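Local coordinates for protein 5-formyl-3-hydroxy-2-methylpyridine 4-carboxylate 5-dehydrogenase (Mesorhizobium japonicum MAFF 303099, PDB 4OM8) that oxidises 5-formyl-3-hydroxy-2-methylpyridine-4-carboxylate with NAD(+), or reduces it with NADH to 4-pyridoxate, in the breakdown of vitamin B6, at residues H137-I151 with L173-E187. Sequence-based numbering, arbitrary orientation.
Sequences HWSNPPHIIPMIEVI and LLPVVVKKDVPGFVE. With NAD (nicotinamide-adenine-dinucleotide), chain C.
E149 reaches across to the start of helix 187-203, where its OE2 takes two backbone amides: E187 N at 2.9 Å, from above the carboxylate plane, and V186 N from the syn side. The other oxygen, OE1, accepts H137 ND1 at 2.7 Å, a His-carboxylate hydrogen bond bent to 143°, and a water shared with G184 O. E149 at ND1 and S116 OG, hydrogen-bonded to NE2, together probably fix how the H137 ring is turned; H137 NE2 lies 3.7 Å from C5N of the nicotinamide, and H137 is thought to matter for catalysis. E149 lies on strand 147-151, which pairs in parallel with 174-178 through helix 158-170, a beta-alpha-beta crossover at one end of the Rossmann-type sheet. Backbone hydrogen bonds alternate along the pair: L174 N to P146 O, I148 N to L174 O, V176 N to I148 O, V150 N to V176 O and V178 N to V150 O. E187, its CG anti to the backbone N (chi1 178°), extends back to S139, whose OG makes a very short hydrogen bond, 2.5 Å, to the syn lone pair of E187 OE2, while E187 OE1 comes to the imidazole edge, 3.2 Å from H137 CE1. The F185 ring turns its edge to one imidazole face, planes 60° apart, and I151 CD1 sits over a face of F185, 3.7 Å from its centroid. V176 CG2 packs against M147 SD and E149 CG, whereas I148 and V150 point to the opposite face, against I168.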
loop_
_atom_site.group_PDB
_atom_site.type_symbol
_atom_site.label_atom_id
_atom_site.label_comp_id
_atom_site.label_asym_id
_atom_site.label_seq_id
_atom_site.Cartn_x
_atom_site.Cartn_y
_atom_site.Cartn_z
ATOM N N HIS A 137 14.711 -2.941 -12.830
ATOM C CA HIS A 137 13.463 -2.210 -12.927
ATOM C C HIS A 137 13.310 -1.248 -11.756
ATOM O O HIS A 137 13.050 -1.658 -10.630
ATOM C CB HIS A 137 12.293 -3.189 -12.987
ATOM C CG HIS A 137 10.960 -2.524 -13.055
ATOM N ND1 HIS A 137 10.028 -2.644 -12.049
ATOM C CD2 HIS A 137 10.404 -1.727 -13.999
ATOM C CE1 HIS A 137 8.948 -1.955 -12.373
ATOM N NE2 HIS A 137 9.146 -1.393 -13.554
ATOM N N TRP A 138 13.516 0.030 -12.048
ATOM C CA TRP A 138 13.388 1.097 -11.074
ATOM C C TRP A 138 11.934 1.506 -10.927
ATOM O O TRP A 138 11.075 1.064 -11.692
ATOM C CB TRP A 138 14.216 2.302 -11.505
ATOM C CG TRP A 138 15.699 2.067 -11.614
ATOM C CD1 TRP A 138 16.353 1.211 -12.469
ATOM C CD2 TRP A 138 16.712 2.741 -10.868
ATOM N NE1 TRP A 138 17.718 1.306 -12.282
ATOM C CE2 TRP A 138 17.962 2.236 -11.301
ATOM C CE3 TRP A 138 16.686 3.721 -9.865
ATOM C CZ2 TRP A 138 19.169 2.686 -10.770
ATOM C CZ3 TRP A 138 17.889 4.158 -9.329
ATOM C CH2 TRP A 138 19.115 3.644 -9.786
ATOM N N SER A 139 11.659 2.352 -9.940
ATOM C CA SER A 139 10.312 2.888 -9.745
ATOM C C SER A 139 10.324 4.414 -9.756
ATOM O O SER A 139 11.332 5.034 -9.431
ATOM C CB SER A 139 9.713 2.375 -8.428
ATOM O OG SER A 139 9.453 0.975 -8.479
ATOM N N ASN A 140 9.202 5.019 -10.141
ATOM C CA ASN A 140 9.121 6.475 -10.237
ATOM C C ASN A 140 8.707 7.091 -8.908
ATOM O O ASN A 140 7.712 6.666 -8.335
ATOM C CB ASN A 140 8.125 6.858 -11.330
ATOM C CG ASN A 140 8.064 8.352 -11.566
ATOM O OD1 ASN A 140 9.081 9.043 -11.548
ATOM N ND2 ASN A 140 6.861 8.854 -11.827
ATOM N N PRO A 141 9.468 8.081 -8.403
ATOM C CA PRO A 141 10.688 8.695 -8.942
ATOM C C PRO A 141 11.924 7.878 -8.596
ATOM O O PRO A 141 12.082 7.438 -7.463
ATOM C CB PRO A 141 10.722 10.082 -8.256
ATOM C CG PRO A 141 9.353 10.229 -7.588
ATOM C CD PRO A 141 8.971 8.827 -7.235
ATOM N N PRO A 142 12.821 7.689 -9.572
ATOM C CA PRO A 142 13.922 6.734 -9.388
ATOM C C PRO A 142 14.971 7.156 -8.357
ATOM O O PRO A 142 15.700 6.293 -7.870
ATOM C CB PRO A 142 14.532 6.647 -10.792
ATOM C CG PRO A 142 14.192 7.965 -11.414
ATOM C CD PRO A 142 12.820 8.297 -10.914
ATOM N N HIS A 143 15.053 8.441 -8.040
ATOM C CA HIS A 143 15.995 8.898 -7.028
ATOM C C HIS A 143 15.363 8.877 -5.638
ATOM O O HIS A 143 16.039 9.126 -4.642
ATOM C CB HIS A 143 16.516 10.302 -7.367
ATOM C CG HIS A 143 15.441 11.304 -7.642
ATOM N ND1 HIS A 143 14.477 11.124 -8.611
ATOM C CD2 HIS A 143 15.202 12.525 -7.100
ATOM C CE1 HIS A 143 13.676 12.174 -8.635
ATOM N NE2 HIS A 143 14.096 13.040 -7.730
ATOM N N ILE A 144 14.077 8.535 -5.569
ATOM C CA ILE A 144 13.347 8.555 -4.302
ATOM C C ILE A 144 12.895 7.158 -3.850
ATOM O O ILE A 144 13.091 6.792 -2.695
ATOM C CB ILE A 144 12.128 9.491 -4.384
ATOM C CG1 ILE A 144 12.594 10.936 -4.619
ATOM C CG2 ILE A 144 11.301 9.425 -3.103
ATOM C CD1 ILE A 144 11.455 11.954 -4.697
ATOM N N ILE A 145 12.304 6.373 -4.748
ATOM C CA ILE A 145 11.939 5.001 -4.381
ATOM C C ILE A 145 13.221 4.169 -4.269
ATOM O O ILE A 145 13.948 4.045 -5.253
ATOM C CB ILE A 145 10.998 4.334 -5.410
ATOM C CG1 ILE A 145 9.897 5.295 -5.878
ATOM C CG2 ILE A 145 10.437 2.993 -4.849
ATOM C CD1 ILE A 145 9.047 5.846 -4.753
ATOM N N PRO A 146 13.502 3.592 -3.086
ATOM C CA PRO A 146 14.824 2.973 -2.893
ATOM C C PRO A 146 14.946 1.521 -3.348
ATOM O O PRO A 146 16.027 0.929 -3.264
ATOM C CB PRO A 146 15.029 3.070 -1.383
ATOM C CG PRO A 146 13.633 2.942 -0.827
ATOM C CD PRO A 146 12.730 3.664 -1.829
ATOM N N MET A 147 13.843 0.965 -3.826
ATOM C CA MET A 147 13.775 -0.441 -4.186
ATOM C C MET A 147 13.863 -0.622 -5.690
ATOM O O MET A 147 13.184 0.074 -6.445
ATOM C CB MET A 147 12.471 -1.032 -3.635
ATOM C CG MET A 147 12.265 -2.532 -3.876
ATOM S SD MET A 147 11.669 -2.967 -5.525
ATOM C CE MET A 147 10.148 -2.027 -5.679
ATOM N N ILE A 148 14.708 -1.560 -6.113
ATOM C CA ILE A 148 14.897 -1.906 -7.517
ATOM C C ILE A 148 14.769 -3.403 -7.700
ATOM O O ILE A 148 15.372 -4.167 -6.947
ATOM C CB ILE A 148 16.293 -1.440 -8.016
ATOM C CG1 ILE A 148 16.421 0.081 -7.892
ATOM C CG2 ILE A 148 16.517 -1.857 -9.456
ATOM C CD1 ILE A 148 17.852 0.596 -8.077
ATOM N N GLU A 149 13.978 -3.815 -8.693
ATOM C CA GLU A 149 13.853 -5.233 -9.033
ATOM C C GLU A 149 14.955 -5.668 -9.993
ATOM O O GLU A 149 15.247 -4.965 -10.960
ATOM C CB GLU A 149 12.495 -5.521 -9.669
ATOM C CG GLU A 149 11.298 -5.304 -8.733
ATOM C CD GLU A 149 10.002 -5.532 -9.457
ATOM O OE1 GLU A 149 9.704 -4.751 -10.382
ATOM O OE2 GLU A 149 9.296 -6.496 -9.101
ATOM N N VAL A 150 15.544 -6.831 -9.733
ATOM C CA VAL A 150 16.558 -7.409 -10.615
ATOM C C VAL A 150 15.994 -8.705 -11.190
ATOM O O VAL A 150 15.646 -9.614 -10.424
ATOM C CB VAL A 150 17.866 -7.678 -9.858
ATOM C CG1 VAL A 150 18.933 -8.155 -10.831
ATOM C CG2 VAL A 150 18.341 -6.407 -9.144
ATOM N N ILE A 151 15.860 -8.781 -12.513
ATOM C CA ILE A 151 15.156 -9.902 -13.138
ATOM C C ILE A 151 15.934 -10.608 -14.234
ATOM O O ILE A 151 16.156 -10.058 -15.308
ATOM C CB ILE A 151 13.815 -9.456 -13.755
ATOM C CG1 ILE A 151 13.053 -8.526 -12.799
ATOM C CG2 ILE A 151 12.972 -10.674 -14.135
ATOM C CD1 ILE A 151 13.141 -7.034 -13.159
ATOM N N LEU A 173 21.028 1.133 -1.809
ATOM C CA LEU A 173 19.668 0.899 -2.271
ATOM C C LEU A 173 19.247 -0.536 -1.957
ATOM O O LEU A 173 20.024 -1.314 -1.410
ATOM C CB LEU A 173 19.552 1.211 -3.764
ATOM C CG LEU A 173 19.661 2.706 -4.061
ATOM C CD1 LEU A 173 19.618 2.959 -5.564
ATOM C CD2 LEU A 173 18.558 3.487 -3.337
ATOM N N LEU A 174 17.997 -0.860 -2.273
ATOM C CA LEU A 174 17.405 -2.124 -1.848
ATOM C C LEU A 174 17.016 -2.970 -3.048
ATOM O O LEU A 174 15.951 -2.777 -3.639
ATOM C CB LEU A 174 16.182 -1.858 -0.975
ATOM C CG LEU A 174 16.376 -0.903 0.201
ATOM C CD1 LEU A 174 15.040 -0.600 0.864
ATOM C CD2 LEU A 174 17.328 -1.506 1.216
ATOM N N PRO A 175 17.880 -3.915 -3.419
ATOM C CA PRO A 175 17.533 -4.761 -4.559
ATOM C C PRO A 175 16.639 -5.911 -4.149
ATOM O O PRO A 175 16.787 -6.433 -3.045
ATOM C CB PRO A 175 18.889 -5.284 -5.022
ATOM C CG PRO A 175 19.679 -5.393 -3.748
ATOM C CD PRO A 175 19.172 -4.292 -2.822
ATOM N N VAL A 176 15.731 -6.310 -5.034
ATOM C CA VAL A 176 14.998 -7.552 -4.823
ATOM C C VAL A 176 15.124 -8.404 -6.079
ATOM O O VAL A 176 14.929 -7.933 -7.199
ATOM C CB VAL A 176 13.509 -7.321 -4.461
ATOM C CG1 VAL A 176 13.389 -6.596 -3.128
ATOM C CG2 VAL A 176 12.782 -6.566 -5.551
ATOM N N VAL A 177 15.493 -9.662 -5.878
ATOM C CA VAL A 177 15.687 -10.568 -6.992
ATOM C C VAL A 177 14.374 -11.265 -7.341
ATOM O O VAL A 177 13.742 -11.908 -6.488
ATOM C CB VAL A 177 16.782 -11.600 -6.672
ATOM C CG1 VAL A 177 16.882 -12.627 -7.777
ATOM C CG2 VAL A 177 18.132 -10.892 -6.486
ATOM N N VAL A 178 13.966 -11.110 -8.598
ATOM C CA VAL A 178 12.761 -11.723 -9.125
ATOM C C VAL A 178 13.223 -12.954 -9.885
ATOM O O VAL A 178 13.970 -12.847 -10.857
ATOM C CB VAL A 178 11.987 -10.758 -10.023
ATOM C CG1 VAL A 178 10.763 -11.455 -10.673
ATOM C CG2 VAL A 178 11.570 -9.521 -9.217
ATOM N N LYS A 179 12.806 -14.123 -9.398
ATOM C CA LYS A 179 13.423 -15.398 -9.774
ATOM C C LYS A 179 12.787 -16.063 -10.975
ATOM O O LYS A 179 13.276 -17.091 -11.442
ATOM C CB LYS A 179 13.393 -16.353 -8.577
ATOM C CG LYS A 179 14.221 -15.851 -7.404
ATOM C CD LYS A 179 13.928 -16.584 -6.100
ATOM C CE LYS A 179 14.779 -17.826 -5.938
ATOM N NZ LYS A 179 14.512 -18.453 -4.608
ATOM N N LYS A 180 11.705 -15.478 -11.476
ATOM C CA LYS A 180 11.107 -15.920 -12.730
ATOM C C LYS A 180 10.722 -14.691 -13.545
ATOM O O LYS A 180 10.255 -13.687 -13.003
ATOM C CB LYS A 180 9.883 -16.813 -12.480
ATOM C CG LYS A 180 10.210 -18.111 -11.741
ATOM C CD LYS A 180 8.990 -19.014 -11.582
ATOM C CE LYS A 180 9.328 -20.202 -10.682
ATOM N NZ LYS A 180 8.145 -21.071 -10.417
ATOM N N ASP A 181 10.910 -14.788 -14.853
ATOM C CA ASP A 181 10.591 -13.703 -15.774
ATOM C C ASP A 181 9.086 -13.678 -16.085
ATOM O O ASP A 181 8.660 -13.906 -17.217
ATOM C CB ASP A 181 11.444 -13.897 -17.043
ATOM C CG ASP A 181 11.341 -12.762 -18.041
ATOM O OD1 ASP A 181 10.970 -11.624 -17.680
ATOM O OD2 ASP A 181 11.665 -13.027 -19.222
ATOM N N VAL A 182 8.278 -13.400 -15.061
ATOM C CA VAL A 182 6.826 -13.365 -15.202
ATOM C C VAL A 182 6.337 -11.972 -15.589
ATOM O O VAL A 182 7.003 -10.977 -15.288
ATOM C CB VAL A 182 6.124 -13.804 -13.891
ATOM C CG1 VAL A 182 6.478 -15.248 -13.572
ATOM C CG2 VAL A 182 6.494 -12.889 -12.730
ATOM N N PRO A 183 5.182 -11.898 -16.279
ATOM C CA PRO A 183 4.668 -10.588 -16.699
ATOM C C PRO A 183 4.485 -9.646 -15.515
ATOM O O PRO A 183 3.807 -10.008 -14.556
ATOM C CB PRO A 183 3.323 -10.933 -17.355
ATOM C CG PRO A 183 3.504 -12.344 -17.860
ATOM C CD PRO A 183 4.382 -13.015 -16.822
ATOM N N GLY A 184 5.083 -8.461 -15.574
ATOM C CA GLY A 184 4.944 -7.502 -14.492
ATOM C C GLY A 184 5.874 -7.757 -13.319
ATOM O O GLY A 184 5.770 -7.071 -12.309
ATOM N N PHE A 185 6.777 -8.734 -13.450
ATOM C CA PHE A 185 7.737 -9.088 -12.395
ATOM C C PHE A 185 6.998 -9.247 -11.055
ATOM O O PHE A 185 6.061 -10.041 -10.986
ATOM C CB PHE A 185 8.863 -8.052 -12.349
ATOM C CG PHE A 185 9.447 -7.751 -13.708
ATOM C CD1 PHE A 185 9.777 -8.779 -14.582
ATOM C CD2 PHE A 185 9.645 -6.442 -14.117
ATOM C CE1 PHE A 185 10.303 -8.509 -15.829
ATOM C CE2 PHE A 185 10.156 -6.161 -15.365
ATOM C CZ PHE A 185 10.501 -7.193 -16.223
ATOM N N VAL A 186 7.381 -8.535 -9.997
ATOM C CA VAL A 186 6.627 -8.655 -8.740
ATOM C C VAL A 186 5.843 -7.391 -8.417
ATOM O O VAL A 186 4.626 -7.459 -8.168
ATOM C CB VAL A 186 7.553 -9.009 -7.553
ATOM C CG1 VAL A 186 6.807 -8.873 -6.215
ATOM C CG2 VAL A 186 8.080 -10.430 -7.749
ATOM N N GLU A 187 6.527 -6.247 -8.433
ATOM C CA GLU A 187 5.927 -4.980 -7.993
ATOM C C GLU A 187 4.638 -4.677 -8.749
ATOM O O GLU A 187 3.574 -4.465 -8.150
ATOM C CB GLU A 187 6.921 -3.828 -8.174
ATOM C CG GLU A 187 6.375 -2.485 -7.783
ATOM C CD GLU A 187 7.266 -1.365 -8.274
ATOM O OE1 GLU A 187 7.615 -1.371 -9.471
ATOM O OE2 GLU A 187 7.628 -0.486 -7.467
HETATM P PA NAD C . 9.619 8.373 -21.339
HETATM O O1A NAD C . 8.691 8.258 -22.535
HETATM O O2A NAD C . 9.378 9.436 -20.278
HETATM O O5B NAD C . 11.115 8.564 -21.901
HETATM C C5B NAD C . 11.622 7.793 -22.991
HETATM C C4B NAD C . 12.835 8.524 -23.547
HETATM O O4B NAD C . 13.510 7.683 -24.483
HETATM C C3B NAD C . 12.423 9.797 -24.286
HETATM O O3B NAD C . 13.111 10.931 -23.741
HETATM C C2B NAD C . 12.823 9.522 -25.730
HETATM O O2B NAD C . 13.242 10.683 -26.465
HETATM C C1B NAD C . 13.959 8.535 -25.548
HETATM N N9A NAD C . 14.283 7.699 -26.717
HETATM C C8A NAD C . 13.444 7.200 -27.641
HETATM N N7A NAD C . 14.122 6.454 -28.548
HETATM C C5A NAD C . 15.419 6.466 -28.200
HETATM C C6A NAD C . 16.672 5.890 -28.719
HETATM N N6A NAD C . 16.683 5.115 -29.831
HETATM N N1A NAD C . 17.811 6.162 -28.046
HETATM C C2A NAD C . 17.824 6.930 -26.944
HETATM N N3A NAD C . 16.722 7.487 -26.417
HETATM C C4A NAD C . 15.517 7.294 -26.997
HETATM O O3 NAD C . 9.730 6.895 -20.705
HETATM P PN NAD C . 9.963 6.525 -19.156
HETATM O O1N NAD C . 8.664 6.701 -18.393
HETATM O O2N NAD C . 11.216 7.170 -18.609
HETATM O O5D NAD C . 10.231 4.948 -19.258
HETATM C C5D NAD C . 11.383 4.419 -19.926
HETATM C C4D NAD C . 11.402 2.913 -19.688
HETATM O O4D NAD C . 11.357 2.699 -18.281
HETATM C C3D NAD C . 10.179 2.212 -20.259
HETATM O O3D NAD C . 10.579 0.883 -20.604
HETATM C C2D NAD C . 9.219 2.134 -19.088
HETATM O O2D NAD C . 8.347 1.002 -19.179
HETATM C C1D NAD C . 10.177 1.968 -17.921
HETATM N N1N NAD C . 9.671 2.453 -16.626
HETATM C C2N NAD C . 8.832 3.505 -16.522
HETATM C C3N NAD C . 8.404 3.931 -15.262
HETATM C C7N NAD C . 7.439 5.073 -15.074
HETATM O O7N NAD C . 7.353 5.985 -15.883
HETATM N N7N NAD C . 6.664 5.033 -13.992
HETATM C C4N NAD C . 8.852 3.273 -14.123
HETATM C C5N NAD C . 9.725 2.204 -14.264
HETATM C C6N NAD C . 10.126 1.822 -15.536
HETATM O O HOH W 1 8.057 0.790 -11.210
HETATM O O HOH W 2 7.223 -4.921 -11.562
#